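Haloacid delahogenase-like family hydrolase (Xanthomonas campestris pv. campestris, PDB 2PKE) probably acts as a magnesium-dependent phosphatase of the haloacid dehalogenase superfamily. Local coordinates at residues L107-E112 against L138-Q143. Residues are numbered along the deposited sequence; the frame is centred on the assembly and turned at random.
Sequences LQHPVE and LFHQEQ
Leu107 faces His140, in the first turn of helix 138-148, their CA atoms 6.8 Å apart. The His140 side chain reaches across because its CG is anti to the backbone N (chi1 -168°). Leu107 lies over one ring face, its CA 4.2 Å from the ring centroid in a CH-pi contact. Leucine suits this place because its CD2 methyl covers the same face, 3.9 Å from His140 ND1, while the side chain also packs on helix 72-86. The edge of His140 is turned toward the face of His109 in an offset edge-to-face pair, planes at 72°. Histidine also serves polar needs here. Leu107 O, 3.2 Å from His140 NE2, sits above the ring at too poor an angle to bond; instead a water hydrogen-bonded to His140 NE2 (2.9 Å) at the ring's edge, in its plane, donates to His109 O (2.7 Å). His109 ND1 donates to Pro110 O at 2.8 Å, nearly straight (166°), and its NE2 is hydrogen-bonded to Lys144, so the ring's rotation is fixed. Near the magnesium ligand Asp21, the contact joins the cap linker to the Rossmann-like core; ND1-H donation makes NE2 the probable acceptor from Lys144, consistent with a neutral His109.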
ATOM      1  N   LEU A 107       2.354  14.840  -0.380  1.00 23.72           N
ATOM      2  CA  LEU A 107       1.328  13.825  -0.203  1.00 24.28           C
ATOM      3  C   LEU A 107      -0.055  14.228  -0.670  1.00 28.10           C
ATOM      4  O   LEU A 107      -0.901  13.379  -0.831  1.00 33.87           O
ATOM      5  CB  LEU A 107       1.274  13.367   1.254  1.00 23.77           C
ATOM      6  CG  LEU A 107       2.365  12.386   1.672  1.00 23.34           C
ATOM      7  CD1 LEU A 107       2.393  12.282   3.203  1.00 27.81           C
ATOM      8  CD2 LEU A 107       2.189  10.983   1.057  1.00 25.10           C
ATOM      9  N   GLN A 108      -0.302  15.512  -0.849  1.00 32.99           N
ATOM     10  CA  GLN A 108      -1.551  16.001  -1.419  1.00 34.69           C
ATOM     11  C   GLN A 108      -1.243  16.829  -2.653  1.00 33.16           C
ATOM     12  O   GLN A 108      -1.931  17.803  -2.919  1.00 32.13           O
ATOM     13  CB  GLN A 108      -2.284  16.899  -0.453  1.00 34.55           C
ATOM     14  CG  GLN A 108      -2.207  16.551   0.978  1.00 43.32           C
ATOM     15  CD  GLN A 108      -2.659  17.727   1.814  1.00 53.05           C
ATOM     16  OE1 GLN A 108      -1.947  18.208   2.708  1.00 54.47           O
ATOM     17  NE2 GLN A 108      -3.844  18.240   1.492  1.00 61.87           N
ATOM     18  N   HIS A 109      -0.212  16.466  -3.406  1.00 33.08           N
ATOM     19  CA  HIS A 109       0.171  17.328  -4.523  1.00 32.78           C
ATOM     20  C   HIS A 109      -0.945  17.294  -5.549  1.00 31.89           C
ATOM     21  O   HIS A 109      -1.618  16.270  -5.702  1.00 30.44           O
ATOM     22  CB  HIS A 109       1.580  17.048  -5.121  1.00 32.47           C
ATOM     23  CG  HIS A 109       1.710  15.801  -5.956  1.00 34.06           C
ATOM     24  ND1 HIS A 109       1.035  15.607  -7.147  1.00 32.27           N
ATOM     25  CD2 HIS A 109       2.519  14.722  -5.802  1.00 27.46           C
ATOM     26  CE1 HIS A 109       1.392  14.438  -7.663  1.00 36.00           C
ATOM     27  NE2 HIS A 109       2.297  13.886  -6.870  1.00 35.33           N
ATOM     28  N   PRO A 110      -1.175  18.441  -6.213  1.00 32.02           N
ATOM     29  CA  PRO A 110      -2.188  18.461  -7.273  1.00 33.66           C
ATOM     30  C   PRO A 110      -1.866  17.380  -8.306  1.00 32.45           C
ATOM     31  O   PRO A 110      -0.697  17.194  -8.651  1.00 34.07           O
ATOM     32  CB  PRO A 110      -2.053  19.869  -7.895  1.00 32.94           C
ATOM     33  CG  PRO A 110      -1.131  20.683  -6.946  1.00 34.29           C
ATOM     34  CD  PRO A 110      -0.456  19.724  -6.018  1.00 31.57           C
ATOM     35  N   VAL A 111      -2.889  16.673  -8.781  1.00 33.21           N
ATOM     36  CA  VAL A 111      -2.732  15.666  -9.831  1.00 32.68           C
ATOM     37  C   VAL A 111      -3.265  16.219 -11.148  1.00 31.95           C
ATOM     38  O   VAL A 111      -4.485  16.352 -11.386  1.00 33.91           O
ATOM     39  CB  VAL A 111      -3.427  14.327  -9.457  1.00 31.72           C
ATOM     40  CG1 VAL A 111      -3.222  13.311 -10.534  1.00 35.84           C
ATOM     41  CG2 VAL A 111      -2.879  13.809  -8.137  1.00 34.38           C
ATOM     42  N   GLU A 112      -2.328  16.550 -12.019  1.00 31.79           N
ATOM     43  CA  GLU A 112      -2.641  17.139 -13.300  1.00 31.93           C
ATOM     44  C   GLU A 112      -2.300  16.127 -14.380  1.00 29.18           C
ATOM     45  O   GLU A 112      -1.129  15.807 -14.604  1.00 27.02           O
ATOM     46  CB  GLU A 112      -1.826  18.407 -13.477  1.00 31.37           C
ATOM     47  CG  GLU A 112      -1.827  18.951 -14.911  1.00 41.07           C
ATOM     48  CD  GLU A 112      -0.965  20.204 -15.067  1.00 39.41           C
ATOM     49  OE1 GLU A 112      -0.451  20.726 -14.038  1.00 47.25           O
ATOM     50  OE2 GLU A 112      -0.810  20.653 -16.224  1.00 45.74           O
ATOM     51  N   LEU A 138       0.308   2.728  -1.576  1.00 21.43           N
ATOM     52  CA  LEU A 138      -1.011   2.340  -2.019  1.00 23.13           C
ATOM     53  C   LEU A 138      -2.048   3.422  -1.830  1.00 22.18           C
ATOM     54  O   LEU A 138      -2.838   3.689  -2.712  1.00 20.58           O
ATOM     55  CB  LEU A 138      -1.501   1.147  -1.216  1.00 21.36           C
ATOM     56  CG  LEU A 138      -2.886   0.587  -1.508  1.00 26.66           C
ATOM     57  CD1 LEU A 138      -2.955  -0.088  -2.877  1.00 24.41           C
ATOM     58  CD2 LEU A 138      -3.205  -0.377  -0.435  1.00 21.70           C
ATOM     59  N   PHE A 139      -2.102   3.974  -0.638  1.00 22.66           N
ATOM     60  CA  PHE A 139      -3.075   5.035  -0.364  1.00 22.83           C
ATOM     61  C   PHE A 139      -2.849   6.273  -1.242  1.00 20.41           C
ATOM     62  O   PHE A 139      -3.797   6.822  -1.777  1.00 23.72           O
ATOM     63  CB  PHE A 139      -3.049   5.434   1.103  1.00 23.05           C
ATOM     64  CG  PHE A 139      -4.048   6.504   1.444  1.00 29.91           C
ATOM     65  CD1 PHE A 139      -5.381   6.182   1.621  1.00 38.00           C
ATOM     66  CD2 PHE A 139      -3.655   7.835   1.558  1.00 30.59           C
ATOM     67  CE1 PHE A 139      -6.306   7.157   1.915  1.00 39.80           C
ATOM     68  CE2 PHE A 139      -4.583   8.828   1.809  1.00 28.74           C
ATOM     69  CZ  PHE A 139      -5.911   8.485   2.007  1.00 28.95           C
ATOM     70  N   HIS A 140      -1.607   6.732  -1.368  1.00 18.29           N
ATOM     71  CA  HIS A 140      -1.341   7.898  -2.183  1.00 22.28           C
ATOM     72  C   HIS A 140      -1.624   7.654  -3.672  1.00 22.02           C
ATOM     73  O   HIS A 140      -2.221   8.508  -4.339  1.00 22.37           O
ATOM     74  CB  HIS A 140       0.073   8.373  -1.949  1.00 18.13           C
ATOM     75  CG  HIS A 140       0.363   9.724  -2.526  1.00 24.72           C
ATOM     76  ND1 HIS A 140       1.646  10.198  -2.681  1.00 23.88           N
ATOM     77  CD2 HIS A 140      -0.458  10.717  -2.943  1.00 22.66           C
ATOM     78  CE1 HIS A 140       1.604  11.414  -3.193  1.00 26.22           C
ATOM     79  NE2 HIS A 140       0.337  11.758  -3.347  1.00 19.86           N
ATOM     80  N   GLN A 141      -1.199   6.509  -4.185  1.00 20.55           N
ATOM     81  CA  GLN A 141      -1.470   6.137  -5.604  1.00 20.47           C
ATOM     82  C   GLN A 141      -2.975   6.006  -5.865  1.00 21.57           C
ATOM     83  O   GLN A 141      -3.496   6.482  -6.879  1.00 18.49           O
ATOM     84  CB  GLN A 141      -0.708   4.849  -6.016  1.00 22.60           C
ATOM     85  CG  GLN A 141       0.813   5.002  -6.012  1.00 24.67           C
ATOM     86  CD  GLN A 141       1.268   5.946  -7.058  1.00 28.86           C
ATOM     87  OE1 GLN A 141       0.621   6.079  -8.091  1.00 27.12           O
ATOM     88  NE2 GLN A 141       2.400   6.603  -6.824  1.00 22.00           N
ATOM     89  N   GLU A 142      -3.702   5.432  -4.910  1.00 22.99           N
ATOM     90  CA  GLU A 142      -5.157   5.359  -5.044  1.00 22.82           C
ATOM     91  C   GLU A 142      -5.799   6.747  -5.082  1.00 23.11           C
ATOM     92  O   GLU A 142      -6.696   7.016  -5.876  1.00 20.17           O
ATOM     93  CB  GLU A 142      -5.741   4.558  -3.911  1.00 25.15           C
ATOM     94  CG  GLU A 142      -5.661   3.070  -4.135  1.00 26.22           C
ATOM     95  CD  GLU A 142      -6.269   2.327  -2.962  1.00 31.67           C
ATOM     96  OE1 GLU A 142      -6.560   2.974  -1.938  1.00 35.49           O
ATOM     97  OE2 GLU A 142      -6.432   1.105  -3.061  1.00 39.70           O
ATOM     98  N   GLN A 143      -5.292   7.657  -4.251  1.00 22.71           N
ATOM     99  CA  GLN A 143      -5.801   9.017  -4.241  1.00 25.08           C
ATOM    100  C   GLN A 143      -5.449   9.768  -5.534  1.00 22.21           C
ATOM    101  O   GLN A 143      -6.265  10.539  -6.035  1.00 20.03           O
ATOM    102  CB  GLN A 143      -5.384   9.750  -2.970  1.00 23.41           C
ATOM    103  CG  GLN A 143      -6.179   9.319  -1.684  1.00 37.23           C
ATOM    104  CD  GLN A 143      -7.716   9.119  -1.888  1.00 48.25           C
ATOM    105  OE1 GLN A 143      -8.286   8.126  -1.431  1.00 53.73           O
ATOM    106  NE2 GLN A 143      -8.369  10.055  -2.585  1.00 47.52           N
TER
HETATM  107  O   HOH W   1      -1.262  13.771  -4.653  1.00 27.20           O